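Local coordinates for protein thermospermine synthase (Medicago truncatula, PDB 6BQ7) that probably catalyses transfer of an aminopropyl group from decarboxylated S-adenosylmethionine to spermidine, giving thermospermine, at residues C29-E34 with W41-N46; K65-A70 with Q78-D83. All coordinates share one frame; numbering follows the deposited sequence.

Contact 1: residues C29-E34 with W41-N46; sequences CWYEEE and WCFALN. With SPD (spermidine), chain C.
The indole of Trp30 lies flat over Ala44: the methyl CB of Ala44 sits over the six-membered ring of Trp30, 4.0 Å from its centroid and nearly on the ring normal, a CH-pi contact. The backbone N of Phe43 and the carbonyl O of Cys42 come to the indole's edge. These two strands form the antiparallel beta hairpin that opens the N-terminal sheet, within the tetramerisation domain. Without the indole, as with an alanine at Trp30, the Ala44 methyl is likely to lose its aromatic cover and Arg40 of the second subunit its cation-pi partner.

On the face with Tyr31, Glu33, Trp41 and Phe43, the rings of Tyr31 and Phe43 lie side by side and point the same way. CD2 of Phe43 comes to the edge of the Tyr31 ring, 3.3 Å from CD2 of Tyr31, with the planes at 46°. CE1 of Phe43 rests over the rim of the Trp41 indole.

Five backbone bonds hold the ladder. The shortest include Tyr31 N to Phe43 O at 2.7 Å, nearly straight at 166°. At the open end of the hairpin, Leu45 N reaches Cys29 O, also at 2.7 Å, from above the carbonyl plane.

Cys29 to Tyr31 pair with a strand of the third subunit, and Trp41 to Phe43 with one of the second; from Ala44 on, the second strand bonds instead to Lys65 and Asp63 of its own chain. From a trans chi1 of -171° the Glu33 chain runs straight out, which carries its carboxylate to the ligand. Its OE1 accepts from Leu77 N, and its OE2 accepts a hydrogen bond from spermidine N1 at 3.0 Å.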
ATOM      1  N   CYS A  29       2.025 -10.142  -4.296  1.00 47.56           N
ATOM      2  CA  CYS A  29       3.074  -9.305  -4.873  1.00 46.52           C
ATOM      3  C   CYS A  29       2.450  -8.226  -5.735  1.00 46.65           C
ATOM      4  O   CYS A  29       1.678  -8.531  -6.650  1.00 52.85           O
ATOM      5  CB  CYS A  29       4.054 -10.119  -5.722  1.00 44.40           C
ATOM      6  SG  CYS A  29       5.220 -11.114  -4.732  1.00 59.65           S
ATOM      7  N   TRP A  30       2.782  -6.991  -5.452  1.00 45.37           N
ATOM      8  CA  TRP A  30       2.178  -5.885  -6.141  1.00 49.86           C
ATOM      9  C   TRP A  30       3.096  -4.802  -6.618  1.00 49.76           C
ATOM     10  O   TRP A  30       4.074  -4.532  -6.022  1.00 51.12           O
ATOM     11  CB  TRP A  30       1.157  -5.216  -5.212  1.00 54.32           C
ATOM     12  CG  TRP A  30       0.024  -6.077  -4.774  1.00 54.03           C
ATOM     13  CD1 TRP A  30       0.022  -6.939  -3.763  1.00 53.77           C
ATOM     14  CD2 TRP A  30      -1.248  -6.153  -5.359  1.00 53.97           C
ATOM     15  NE1 TRP A  30      -1.153  -7.569  -3.682  1.00 57.75           N
ATOM     16  CE2 TRP A  30      -1.962  -7.092  -4.661  1.00 57.98           C
ATOM     17  CE3 TRP A  30      -1.852  -5.519  -6.408  1.00 59.52           C
ATOM     18  CZ2 TRP A  30      -3.239  -7.401  -4.968  1.00 60.19           C
ATOM     19  CZ3 TRP A  30      -3.112  -5.835  -6.708  1.00 60.64           C
ATOM     20  CH2 TRP A  30      -3.798  -6.756  -6.001  1.00 57.27           C
ATOM     21  N   TYR A  31       2.799  -4.262  -7.775  1.00 46.38           N
ATOM     22  CA  TYR A  31       3.456  -3.054  -8.238  1.00 50.15           C
ATOM     23  C   TYR A  31       2.524  -1.887  -7.943  1.00 51.83           C
ATOM     24  O   TYR A  31       1.329  -1.944  -8.248  1.00 54.02           O
ATOM     25  CB  TYR A  31       3.790  -3.130  -9.726  1.00 49.99           C
ATOM     26  CG  TYR A  31       4.023  -1.774 -10.341  1.00 53.25           C
ATOM     27  CD1 TYR A  31       5.163  -1.048 -10.044  1.00 51.07           C
ATOM     28  CD2 TYR A  31       3.076  -1.201 -11.192  1.00 55.84           C
ATOM     29  CE1 TYR A  31       5.375   0.193 -10.593  1.00 52.83           C
ATOM     30  CE2 TYR A  31       3.280   0.051 -11.751  1.00 53.80           C
ATOM     31  CZ  TYR A  31       4.435   0.742 -11.440  1.00 56.89           C
ATOM     32  OH  TYR A  31       4.658   1.987 -11.982  1.00 58.16           O
ATOM     33  N   GLU A  32       3.063  -0.853  -7.317  1.00 50.70           N
ATOM     34  CA  GLU A  32       2.270   0.282  -6.887  1.00 53.64           C
ATOM     35  C   GLU A  32       2.777   1.535  -7.593  1.00 51.45           C
ATOM     36  O   GLU A  32       3.983   1.734  -7.753  1.00 56.86           O
ATOM     37  CB  GLU A  32       2.326   0.406  -5.343  1.00 60.55           C
ATOM     38  CG  GLU A  32       2.356   1.812  -4.785  1.00 68.46           C
ATOM     39  CD  GLU A  32       2.560   1.838  -3.269  1.00 74.01           C
ATOM     40  OE1 GLU A  32       1.969   0.980  -2.568  1.00 71.99           O
ATOM     41  OE2 GLU A  32       3.311   2.715  -2.779  1.00 74.07           O
ATOM     42  N   GLU A  33       1.870   2.342  -8.042  1.00 52.98           N
ATOM     43  CA  GLU A  33       2.226   3.585  -8.655  1.00 58.86           C
ATOM     44  C   GLU A  33       1.348   4.690  -8.141  1.00 57.06           C
ATOM     45  O   GLU A  33       0.163   4.565  -8.098  1.00 52.70           O
ATOM     46  CB  GLU A  33       2.112   3.548 -10.157  1.00 57.81           C
ATOM     47  CG  GLU A  33       2.690   4.797 -10.781  1.00 63.79           C
ATOM     48  CD  GLU A  33       2.703   4.786 -12.279  1.00 60.81           C
ATOM     49  OE1 GLU A  33       2.523   3.739 -12.867  1.00 58.31           O
ATOM     50  OE2 GLU A  33       2.890   5.833 -12.869  1.00 59.81           O
ATOM     51  N   GLU A  34       1.967   5.783  -7.780  1.00 60.13           N
ATOM     52  CA  GLU A  34       1.241   6.901  -7.297  1.00 69.05           C
ATOM     53  C   GLU A  34       0.929   7.745  -8.499  1.00 68.41           C
ATOM     54  O   GLU A  34       1.748   8.476  -8.969  1.00 70.07           O
ATOM     55  CB  GLU A  34       2.058   7.644  -6.226  1.00 79.96           C
ATOM     56  CG  GLU A  34       1.253   7.862  -4.938  1.00 94.69           C
ATOM     57  CD  GLU A  34       2.041   8.026  -3.647  1.00104.46           C
ATOM     58  OE1 GLU A  34       2.849   8.959  -3.525  1.00107.74           O
ATOM     59  OE2 GLU A  34       1.814   7.244  -2.712  1.00105.40           O
ATOM     60  N   TRP A  41      -2.412   3.260  -7.632  1.00 47.68           N
ATOM     61  CA  TRP A  41      -2.881   2.292  -8.629  1.00 51.98           C
ATOM     62  C   TRP A  41      -1.951   1.131  -8.508  1.00 52.66           C
ATOM     63  O   TRP A  41      -0.802   1.284  -8.694  1.00 59.16           O
ATOM     64  CB  TRP A  41      -2.701   2.995  -9.942  1.00 48.19           C
ATOM     65  CG  TRP A  41      -3.207   2.455 -11.150  1.00 57.23           C
ATOM     66  CD1 TRP A  41      -2.548   2.413 -12.293  1.00 64.45           C
ATOM     67  CD2 TRP A  41      -4.504   1.968 -11.429  1.00 56.02           C
ATOM     68  NE1 TRP A  41      -3.313   1.911 -13.266  1.00 59.87           N
ATOM     69  CE2 TRP A  41      -4.532   1.629 -12.754  1.00 55.63           C
ATOM     70  CE3 TRP A  41      -5.633   1.762 -10.681  1.00 64.40           C
ATOM     71  CZ2 TRP A  41      -5.611   1.093 -13.340  1.00 50.30           C
ATOM     72  CZ3 TRP A  41      -6.694   1.230 -11.268  1.00 64.52           C
ATOM     73  CH2 TRP A  41      -6.686   0.894 -12.581  1.00 58.92           C
ATOM     74  N   CYS A  42      -2.472  -0.039  -8.192  1.00 55.09           N
ATOM     75  CA  CYS A  42      -1.681  -1.209  -7.814  1.00 50.19           C
ATOM     76  C   CYS A  42      -2.043  -2.403  -8.685  1.00 44.54           C
ATOM     77  O   CYS A  42      -3.218  -2.768  -8.777  1.00 45.75           O
ATOM     78  CB  CYS A  42      -1.893  -1.538  -6.337  1.00 51.16           C
ATOM     79  SG  CYS A  42      -1.703  -0.087  -5.275  1.00 60.60           S
ATOM     80  N   PHE A  43      -1.034  -3.001  -9.326  1.00 45.63           N
ATOM     81  CA  PHE A  43      -1.193  -4.178 -10.173  1.00 43.86           C
ATOM     82  C   PHE A  43      -0.534  -5.383  -9.517  1.00 47.01           C
ATOM     83  O   PHE A  43       0.611  -5.303  -9.054  1.00 44.27           O
ATOM     84  CB  PHE A  43      -0.545  -4.013 -11.558  1.00 49.62           C
ATOM     85  CG  PHE A  43      -0.691  -2.659 -12.167  1.00 56.41           C
ATOM     86  CD1 PHE A  43      -1.877  -1.964 -12.090  1.00 63.69           C
ATOM     87  CD2 PHE A  43       0.361  -2.094 -12.851  1.00 62.99           C
ATOM     88  CE1 PHE A  43      -2.012  -0.727 -12.671  1.00 71.27           C
ATOM     89  CE2 PHE A  43       0.236  -0.851 -13.429  1.00 72.19           C
ATOM     90  CZ  PHE A  43      -0.952  -0.168 -13.342  1.00 74.04           C
ATOM     91  N   ALA A  44      -1.236  -6.509  -9.511  1.00 48.33           N
ATOM     92  CA  ALA A  44      -0.636  -7.734  -9.005  1.00 45.61           C
ATOM     93  C   ALA A  44       0.470  -8.198  -9.952  1.00 49.05           C
ATOM     94  O   ALA A  44       0.346  -8.087 -11.174  1.00 46.27           O
ATOM     95  CB  ALA A  44      -1.701  -8.814  -8.850  1.00 47.76           C
ATOM     96  N   LEU A  45       1.562  -8.709  -9.381  1.00 50.24           N
ATOM     97  CA  LEU A  45       2.781  -9.037 -10.117  1.00 46.33           C
ATOM     98  C   LEU A  45       2.931 -10.539 -10.324  1.00 49.73           C
ATOM     99  O   LEU A  45       2.676 -11.328  -9.411  1.00 50.28           O
ATOM    100  CB  LEU A  45       4.013  -8.541  -9.360  1.00 54.48           C
ATOM    101  CG  LEU A  45       4.515  -7.121  -9.554  1.00 57.28           C
ATOM    102  CD1 LEU A  45       5.736  -6.899  -8.695  1.00 60.63           C
ATOM    103  CD2 LEU A  45       4.864  -6.935 -10.997  1.00 61.17           C
ATOM    104  N   ASN A  46       3.392 -10.926 -11.516  1.00 51.25           N
ATOM    105  CA  ASN A  46       3.899 -12.279 -11.748  1.00 46.81           C
ATOM    106  C   ASN A  46       5.408 -12.334 -11.536  1.00 46.27           C
ATOM    107  O   ASN A  46       5.911 -13.211 -10.829  1.00 54.72           O
ATOM    108  CB  ASN A  46       3.582 -12.754 -13.175  1.00 51.43           C
ATOM    109  CG  ASN A  46       2.110 -13.020 -13.400  1.00 55.85           C
ATOM    110  OD1 ASN A  46       1.432 -13.579 -12.545  1.00 56.85           O
ATOM    111  ND2 ASN A  46       1.605 -12.612 -14.566  1.00 55.17           N
TER
HETATM  112  N1  SPD C 401       1.518   6.535 -15.491  1.00 66.93           N
HETATM  113  C2  SPD C 401       1.247   7.690 -16.322  1.00 61.97           C
HETATM  114  C3  SPD C 401       1.600   7.320 -17.751  1.00 56.72           C
HETATM  115  C4  SPD C 401       2.751   8.194 -18.238  1.00 59.49           C
HETATM  116  C5  SPD C 401       2.868   8.034 -19.752  1.00 61.08           C
HETATM  117  N6  SPD C 401       3.948   8.850 -20.277  1.00 61.57           N
HETATM  118  C7  SPD C 401       3.799   8.960 -21.719  1.00 63.18           C
HETATM  119  C8  SPD C 401       5.146   9.320 -22.343  1.00 60.97           C
HETATM  120  C9  SPD C 401       5.812   8.062 -22.890  1.00 59.48           C
HETATM  121  N10 SPD C 401       7.093   8.420 -23.478  1.00 60.76           N

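Contact 2: residues K65-A70 with Q78-D83; sequences KPFGKA and QSAETD. With SPD (spermidine), chain C.
Glu81 carries CG anti to its backbone N (chi1 161°) and stays extended, which brings its carboxylate to the backbone of Gly68 and Lys69. There OE2 of Glu81 takes the backbone N-H of Lys69 at 2.7 Å, using its anti lone pair, in a nearly straight bond. The same oxygen of Glu81 lies 3.3 Å from CA of Gly68.

With CG anti to its carbonyl carbon (chi1 -64°), Phe67 turns its ring edge to OG1 of Thr82, which lies in the ring plane, 3.3 Å from CD1 of Phe67. The two side chains cross at about a right angle. Phe67 CB also packs on the methyl of Ala80. Thr82 N donates to Phe67 O at 3.1 Å, from above the carbonyl plane. Glu81 N gives a weak hydrogen bond to Lys69 O.

Asp83 OD1 is hydrogen-bonded to Ser253 OG, and Ser79 OG to Glu112 OE2. OE1 of Gln78 accepts from spermidine N6 at 2.8 Å.

Ala70 and Ala80 form a non-hydrogen-bonded antiparallel pair. Beyond it, Gln78 and Ser79 both face Leu71, the signature of a classic beta bulge in the last hairpin of the N-terminal sheet.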
ATOM      1  N   LYS A  65      -0.145  -9.119 -13.781  1.00 44.03           N
ATOM      2  CA  LYS A  65      -1.328  -9.924 -14.087  1.00 48.36           C
ATOM      3  C   LYS A  65      -2.378  -9.118 -14.861  1.00 46.51           C
ATOM      4  O   LYS A  65      -2.862  -9.629 -15.882  1.00 48.39           O
ATOM      5  CB  LYS A  65      -1.892 -10.527 -12.799  1.00 49.73           C
ATOM      6  CG  LYS A  65      -0.972 -11.565 -12.177  1.00 56.13           C
ATOM      7  CD  LYS A  65      -1.505 -12.068 -10.837  1.00 60.53           C
ATOM      8  CE  LYS A  65      -0.510 -13.002 -10.165  1.00 64.95           C
ATOM      9  NZ  LYS A  65      -1.188 -14.192  -9.598  1.00 73.23           N
ATOM     10  N   PRO A  66      -2.741  -7.906 -14.466  1.00 43.98           N
ATOM     11  CA  PRO A  66      -3.793  -7.215 -15.235  1.00 46.53           C
ATOM     12  C   PRO A  66      -3.350  -6.757 -16.614  1.00 47.95           C
ATOM     13  O   PRO A  66      -4.152  -6.821 -17.546  1.00 51.72           O
ATOM     14  CB  PRO A  66      -4.169  -6.028 -14.336  1.00 47.96           C
ATOM     15  CG  PRO A  66      -3.000  -5.840 -13.450  1.00 51.69           C
ATOM     16  CD  PRO A  66      -2.458  -7.205 -13.201  1.00 48.46           C
ATOM     17  N   PHE A  67      -2.105  -6.318 -16.793  1.00 45.84           N
ATOM     18  CA  PHE A  67      -1.730  -5.614 -18.009  1.00 41.32           C
ATOM     19  C   PHE A  67      -0.534  -6.222 -18.739  1.00 43.58           C
ATOM     20  O   PHE A  67      -0.027  -5.594 -19.679  1.00 40.68           O
ATOM     21  CB  PHE A  67      -1.438  -4.142 -17.696  1.00 42.89           C
ATOM     22  CG  PHE A  67      -2.633  -3.383 -17.184  1.00 51.09           C
ATOM     23  CD1 PHE A  67      -3.719  -3.135 -18.010  1.00 54.82           C
ATOM     24  CD2 PHE A  67      -2.662  -2.894 -15.889  1.00 47.21           C
ATOM     25  CE1 PHE A  67      -4.825  -2.425 -17.544  1.00 60.62           C
ATOM     26  CE2 PHE A  67      -3.765  -2.188 -15.416  1.00 49.78           C
ATOM     27  CZ  PHE A  67      -4.844  -1.956 -16.240  1.00 57.30           C
ATOM     28  N   GLY A  68      -0.083  -7.422 -18.351  1.00 37.37           N
ATOM     29  CA  GLY A  68       1.066  -8.064 -18.983  1.00 38.56           C
ATOM     30  C   GLY A  68       2.361  -7.315 -18.716  1.00 38.21           C
ATOM     31  O   GLY A  68       2.508  -6.631 -17.701  1.00 37.04           O
ATOM     32  N   LYS A  69       3.312  -7.416 -19.649  1.00 38.89           N
ATOM     33  CA  LYS A  69       4.626  -6.840 -19.387  1.00 46.83           C
ATOM     34  C   LYS A  69       4.569  -5.324 -19.435  1.00 48.22           C
ATOM     35  O   LYS A  69       4.039  -4.730 -20.383  1.00 47.18           O
ATOM     36  CB  LYS A  69       5.691  -7.360 -20.348  1.00 53.36           C
ATOM     37  CG  LYS A  69       5.905  -8.858 -20.322  1.00 72.22           C
ATOM     38  CD  LYS A  69       6.328  -9.363 -21.688  1.00 81.13           C
ATOM     39  CE  LYS A  69       7.337  -8.405 -22.305  1.00 85.47           C
ATOM     40  NZ  LYS A  69       7.202  -8.273 -23.792  1.00 90.24           N
ATOM     41  N   ALA A  70       5.113  -4.695 -18.400  1.00 39.22           N
ATOM     42  CA  ALA A  70       5.003  -3.257 -18.217  1.00 38.61           C
ATOM     43  C   ALA A  70       6.394  -2.657 -18.097  1.00 41.89           C
ATOM     44  O   ALA A  70       7.219  -3.146 -17.315  1.00 44.61           O
ATOM     45  CB  ALA A  70       4.159  -2.937 -16.983  1.00 38.81           C
ATOM     46  N   GLN A  78       5.269   3.437 -18.247  1.00 44.60           N
ATOM     47  CA  GLN A  78       5.261   4.105 -19.533  1.00 46.89           C
ATOM     48  C   GLN A  78       4.587   3.282 -20.609  1.00 48.56           C
ATOM     49  O   GLN A  78       4.156   3.843 -21.616  1.00 48.42           O
ATOM     50  CB  GLN A  78       6.695   4.439 -19.973  1.00 43.21           C
ATOM     51  CG  GLN A  78       7.450   5.373 -19.010  1.00 43.36           C
ATOM     52  CD  GLN A  78       6.800   6.742 -18.870  1.00 61.73           C
ATOM     53  OE1 GLN A  78       6.163   7.251 -19.803  1.00 60.25           O
ATOM     54  NE2 GLN A  78       6.961   7.350 -17.705  1.00 67.17           N
ATOM     55  N   SER A  79       4.451   1.977 -20.403  1.00 44.14           N
ATOM     56  CA  SER A  79       4.023   1.086 -21.468  1.00 45.56           C
ATOM     57  C   SER A  79       3.615  -0.238 -20.855  1.00 41.80           C
ATOM     58  O   SER A  79       4.402  -0.844 -20.118  1.00 49.89           O
ATOM     59  CB  SER A  79       5.146   0.887 -22.475  1.00 55.20           C
ATOM     60  OG  SER A  79       4.632   0.434 -23.704  1.00 64.89           O
ATOM     61  N   ALA A  80       2.385  -0.657 -21.128  1.00 35.71           N
ATOM     62  CA  ALA A  80       1.861  -1.955 -20.742  1.00 37.12           C
ATOM     63  C   ALA A  80       1.478  -2.744 -21.980  1.00 44.85           C
ATOM     64  O   ALA A  80       0.903  -2.201 -22.932  1.00 47.73           O
ATOM     65  CB  ALA A  80       0.636  -1.832 -19.835  1.00 38.50           C
ATOM     66  N   GLU A  81       1.764  -4.041 -21.921  1.00 40.86           N
ATOM     67  CA  GLU A  81       1.610  -4.916 -23.073  1.00 41.64           C
ATOM     68  C   GLU A  81       0.163  -4.958 -23.557  1.00 42.22           C
ATOM     69  O   GLU A  81      -0.092  -4.948 -24.772  1.00 39.59           O
ATOM     70  CB  GLU A  81       2.131  -6.314 -22.693  1.00 45.55           C
ATOM     71  CG  GLU A  81       1.661  -7.474 -23.562  1.00 52.48           C
ATOM     72  CD  GLU A  81       2.059  -8.844 -22.982  1.00 61.86           C
ATOM     73  OE1 GLU A  81       1.913  -9.866 -23.690  1.00 65.13           O
ATOM     74  OE2 GLU A  81       2.521  -8.898 -21.824  1.00 61.32           O
ATOM     75  N   THR A  82      -0.807  -4.989 -22.636  1.00 36.12           N
ATOM     76  CA  THR A  82      -2.195  -5.156 -23.084  1.00 44.35           C
ATOM     77  C   THR A  82      -2.743  -3.924 -23.796  1.00 47.87           C
ATOM     78  O   THR A  82      -3.673  -4.046 -24.603  1.00 48.12           O
ATOM     79  CB  THR A  82      -3.107  -5.495 -21.908  1.00 51.60           C
ATOM     80  OG1 THR A  82      -2.967  -4.485 -20.901  1.00 51.52           O
ATOM     81  CG2 THR A  82      -2.756  -6.840 -21.326  1.00 53.01           C
ATOM     82  N   ASP A  83      -2.225  -2.726 -23.506  1.00 45.38           N
ATOM     83  CA  ASP A  83      -2.862  -1.558 -24.094  1.00 45.20           C
ATOM     84  C   ASP A  83      -1.907  -0.487 -24.596  1.00 39.41           C
ATOM     85  O   ASP A  83      -2.378   0.610 -24.931  1.00 43.10           O
ATOM     86  CB  ASP A  83      -3.869  -0.913 -23.120  1.00 45.69           C
ATOM     87  CG  ASP A  83      -3.232  -0.437 -21.827  1.00 44.23           C
ATOM     88  OD1 ASP A  83      -2.010  -0.169 -21.809  1.00 43.19           O
ATOM     89  OD2 ASP A  83      -3.978  -0.307 -20.830  1.00 50.01           O
TER
HETATM   90  N1  SPD C 401       1.518   6.535 -15.491  1.00 66.93           N
HETATM   91  C2  SPD C 401       1.247   7.690 -16.322  1.00 61.97           C
HETATM   92  C3  SPD C 401       1.600   7.320 -17.751  1.00 56.72           C
HETATM   93  C4  SPD C 401       2.751   8.194 -18.238  1.00 59.49           C
HETATM   94  C5  SPD C 401       2.868   8.034 -19.752  1.00 61.08           C
HETATM   95  N6  SPD C 401       3.948   8.850 -20.277  1.00 61.57           N
HETATM   96  C7  SPD C 401       3.799   8.960 -21.719  1.00 63.18           C
HETATM   97  C8  SPD C 401       5.146   9.320 -22.343  1.00 60.97           C
HETATM   98  C9  SPD C 401       5.812   8.062 -22.890  1.00 59.48           C
HETATM   99  N10 SPD C 401       7.093   8.420 -23.478  1.00 60.76           N
HETATM  100  O   HOH W   1       5.266  -2.763 -22.921  1.00 72.79           O

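Contact 1 and contact 2 follow one another along the chain and lie in the same N-terminal antiparallel sheet, their centres about 11 Å apart. Strand 58-64 lies between their hairpins. They touch directly: Ala44 O and Lys65 N are 2.8 Å apart, a probable hydrogen bond, and the rings of Phe43 and Phe67 meet edge-to-face, with CE1 of Phe43 3.6 Å from CE2 of Phe67. Both contacts also reach the second subunit. Each supplies one acceptor to spermidine, Glu33 from contact 1 and Gln78 from contact 2. The same ligand is bound by Asp181, the predicted proton acceptor. The side chain of Ser79 is about 9 Å from that of Asp181.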